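Local coordinates for protein globin III, extracellular (Lumbricus terrestris, PDB 1X9F) that carries a haem with carbon monoxide bound in this crystal and probably transports oxygen as a globin subunit of the earthworm's extracellular erythrocruorin, at residues K17-L22 with T122-V127. Sequence-based numbering, arbitrary orientation.
Sequences KQWDIL and TGLPQV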
loop_
_atom_site.group_PDB
_atom_site.type_symbol
_atom_site.label_atom_id
_atom_site.label_comp_id
_atom_site.label_asym_id
_atom_site.label_seq_id
_atom_site.Cartn_x
_atom_site.Cartn_y
_atom_site.Cartn_z
ATOM N N LYS C 17 25.507 -3.435 -4.172
ATOM C CA LYS C 17 24.325 -2.709 -3.746
ATOM C C LYS C 17 24.235 -2.720 -2.226
ATOM O O LYS C 17 23.970 -1.684 -1.603
ATOM C CB LYS C 17 23.081 -3.353 -4.362
ATOM C CG LYS C 17 21.783 -2.627 -4.055
ATOM C CD LYS C 17 20.572 -3.454 -4.460
ATOM C CE LYS C 17 20.333 -3.420 -5.966
ATOM N NZ LYS C 17 19.172 -4.274 -6.349
ATOM N N GLN C 18 24.474 -3.884 -1.630
ATOM C CA GLN C 18 24.369 -4.019 -0.181
ATOM C C GLN C 18 25.466 -3.276 0.570
ATOM O O GLN C 18 25.204 -2.639 1.588
ATOM C CB GLN C 18 24.310 -5.490 0.224
ATOM C CG GLN C 18 22.956 -6.106 -0.072
ATOM C CD GLN C 18 22.889 -7.601 0.176
ATOM O OE1 GLN C 18 21.816 -8.192 0.075
ATOM N NE2 GLN C 18 24.018 -8.217 0.491
ATOM N N TRP C 19 26.687 -3.357 0.057
ATOM C CA TRP C 19 27.830 -2.659 0.634
ATOM C C TRP C 19 27.637 -1.148 0.595
ATOM O O TRP C 19 27.951 -0.443 1.554
ATOM C CB TRP C 19 29.058 -3.044 -0.168
ATOM C CG TRP C 19 30.347 -2.397 0.197
ATOM C CD1 TRP C 19 31.029 -1.483 -0.546
ATOM C CD2 TRP C 19 31.158 -2.661 1.351
ATOM N NE1 TRP C 19 32.213 -1.154 0.075
ATOM C CE2 TRP C 19 32.319 -1.865 1.240
ATOM C CE3 TRP C 19 31.023 -3.494 2.473
ATOM C CZ2 TRP C 19 33.325 -1.861 2.209
ATOM C CZ3 TRP C 19 32.025 -3.495 3.432
ATOM C CH2 TRP C 19 33.161 -2.683 3.294
ATOM N N ASP C 20 27.108 -0.669 -0.527
ATOM C CA ASP C 20 26.901 0.749 -0.771
ATOM C C ASP C 20 26.046 1.435 0.283
ATOM O O ASP C 20 26.250 2.612 0.590
ATOM C CB ASP C 20 26.239 0.935 -2.123
ATOM C CG ASP C 20 26.992 1.890 -2.982
ATOM O OD1 ASP C 20 26.559 3.061 -3.087
ATOM O OD2 ASP C 20 28.054 1.579 -3.568
ATOM N N ILE C 21 25.071 0.696 0.807
ATOM C CA ILE C 21 24.269 1.157 1.927
ATOM C C ILE C 21 25.123 1.727 3.077
ATOM O O ILE C 21 24.764 2.754 3.651
ATOM C CB ILE C 21 23.281 0.039 2.376
ATOM C CG1 ILE C 21 22.011 0.086 1.512
ATOM C CG2 ILE C 21 22.913 0.175 3.862
ATOM C CD1 ILE C 21 21.307 -1.285 1.326
ATOM N N LEU C 22 26.259 1.104 3.391
ATOM C CA LEU C 22 27.106 1.623 4.473
ATOM C C LEU C 22 27.550 3.068 4.314
ATOM O O LEU C 22 27.822 3.741 5.313
ATOM C CB LEU C 22 28.355 0.759 4.671
ATOM C CG LEU C 22 28.104 -0.429 5.603
ATOM C CD1 LEU C 22 29.375 -1.222 5.775
ATOM C CD2 LEU C 22 27.563 0.016 6.958
ATOM N N THR C 122 30.488 -12.725 9.819
ATOM C CA THR C 122 29.709 -12.519 11.030
ATOM C C THR C 122 29.380 -11.039 11.230
ATOM O O THR C 122 28.245 -10.687 11.558
ATOM C CB THR C 122 30.480 -13.093 12.235
ATOM O OG1 THR C 122 30.626 -14.511 12.059
ATOM C CG2 THR C 122 29.668 -12.975 13.535
ATOM N N GLY C 123 30.370 -10.178 11.013
ATOM C CA GLY C 123 30.227 -8.753 11.291
ATOM C C GLY C 123 29.369 -7.978 10.311
ATOM O O GLY C 123 28.689 -7.030 10.702
ATOM N N LEU C 124 29.407 -8.359 9.037
ATOM C CA LEU C 124 28.681 -7.607 8.009
ATOM C C LEU C 124 27.161 -7.535 8.227
ATOM O O LEU C 124 26.601 -6.435 8.175
ATOM C CB LEU C 124 29.018 -8.098 6.595
ATOM C CG LEU C 124 30.385 -7.721 6.005
ATOM C CD1 LEU C 124 30.744 -8.668 4.875
ATOM C CD2 LEU C 124 30.428 -6.271 5.530
ATOM N N PRO C 125 26.483 -8.661 8.473
ATOM C CA PRO C 125 25.048 -8.603 8.744
ATOM C C PRO C 125 24.738 -7.763 9.979
ATOM O O PRO C 125 23.606 -7.307 10.139
ATOM C CB PRO C 125 24.657 -10.068 8.982
ATOM C CG PRO C 125 25.915 -10.788 9.222
ATOM C CD PRO C 125 26.984 -10.047 8.493
ATOM N N GLN C 126 25.739 -7.562 10.834
ATOM C CA GLN C 126 25.573 -6.752 12.043
ATOM C C GLN C 126 25.505 -5.253 11.735
ATOM O O GLN C 126 24.996 -4.475 12.549
ATOM C CB GLN C 126 26.690 -7.043 13.059
ATOM C CG GLN C 126 26.575 -8.400 13.781
ATOM C CD GLN C 126 27.764 -8.716 14.700
ATOM O OE1 GLN C 126 27.955 -9.866 15.092
ATOM N NE2 GLN C 126 28.556 -7.700 15.038
ATOM N N VAL C 127 26.004 -4.851 10.568
ATOM C CA VAL C 127 25.885 -3.460 10.142
ATOM C C VAL C 127 24.904 -3.270 8.971
ATOM O O VAL C 127 24.288 -2.209 8.851
ATOM C CB VAL C 127 27.263 -2.810 9.858
ATOM C CG1 VAL C 127 28.157 -2.904 11.096
ATOM C CG2 VAL C 127 27.958 -3.446 8.663
#
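The side chains of Leu22 and Val127 cross at about a right angle. CG2 of Val127 is the methyl that does the touching: it sits against the fork of Leu22, 3.9 Å from CD1 and 3.9 Å from CD2. It gets there because Val127 turns CG1 back beside its own backbone N (chi1 -57°), leaving CG2 between that N and the carbonyl carbon. One turn earlier on each segment comes the second pair. Leu124 brings CD2 to the edge of the Trp19 indole, nearly in the ring plane, and reaches CZ3 at 3.8 Å; the six-membered ring thus meets the methyl with its rim. No hydrogen bond joins the segments, and all four side chains are buried.

In globin terms, the C-terminal part of the first helix, 9-20, and the residues just after it pack against the last turn or so of helix 110-127, the G helix of the fold by its place just before the C-terminal helix 133-148. Helix 110-127 is kinked here: Pro125 has no N-H to give to the turn before, and the N of Gln126 makes no such bond either. The far end of the indole is fixed separately: NE1 of Trp19 hydrogen-bonds to OD2 of Asp79 on helix 65-83. Leu124 packs in addition on Trp136 and Leu140 of helix 133-148. On the Leu22 and Val127 side, Leu8 of the neighbouring hemoglobin chain d1 touches both residues, carrying the apolar cluster into the subunit interface.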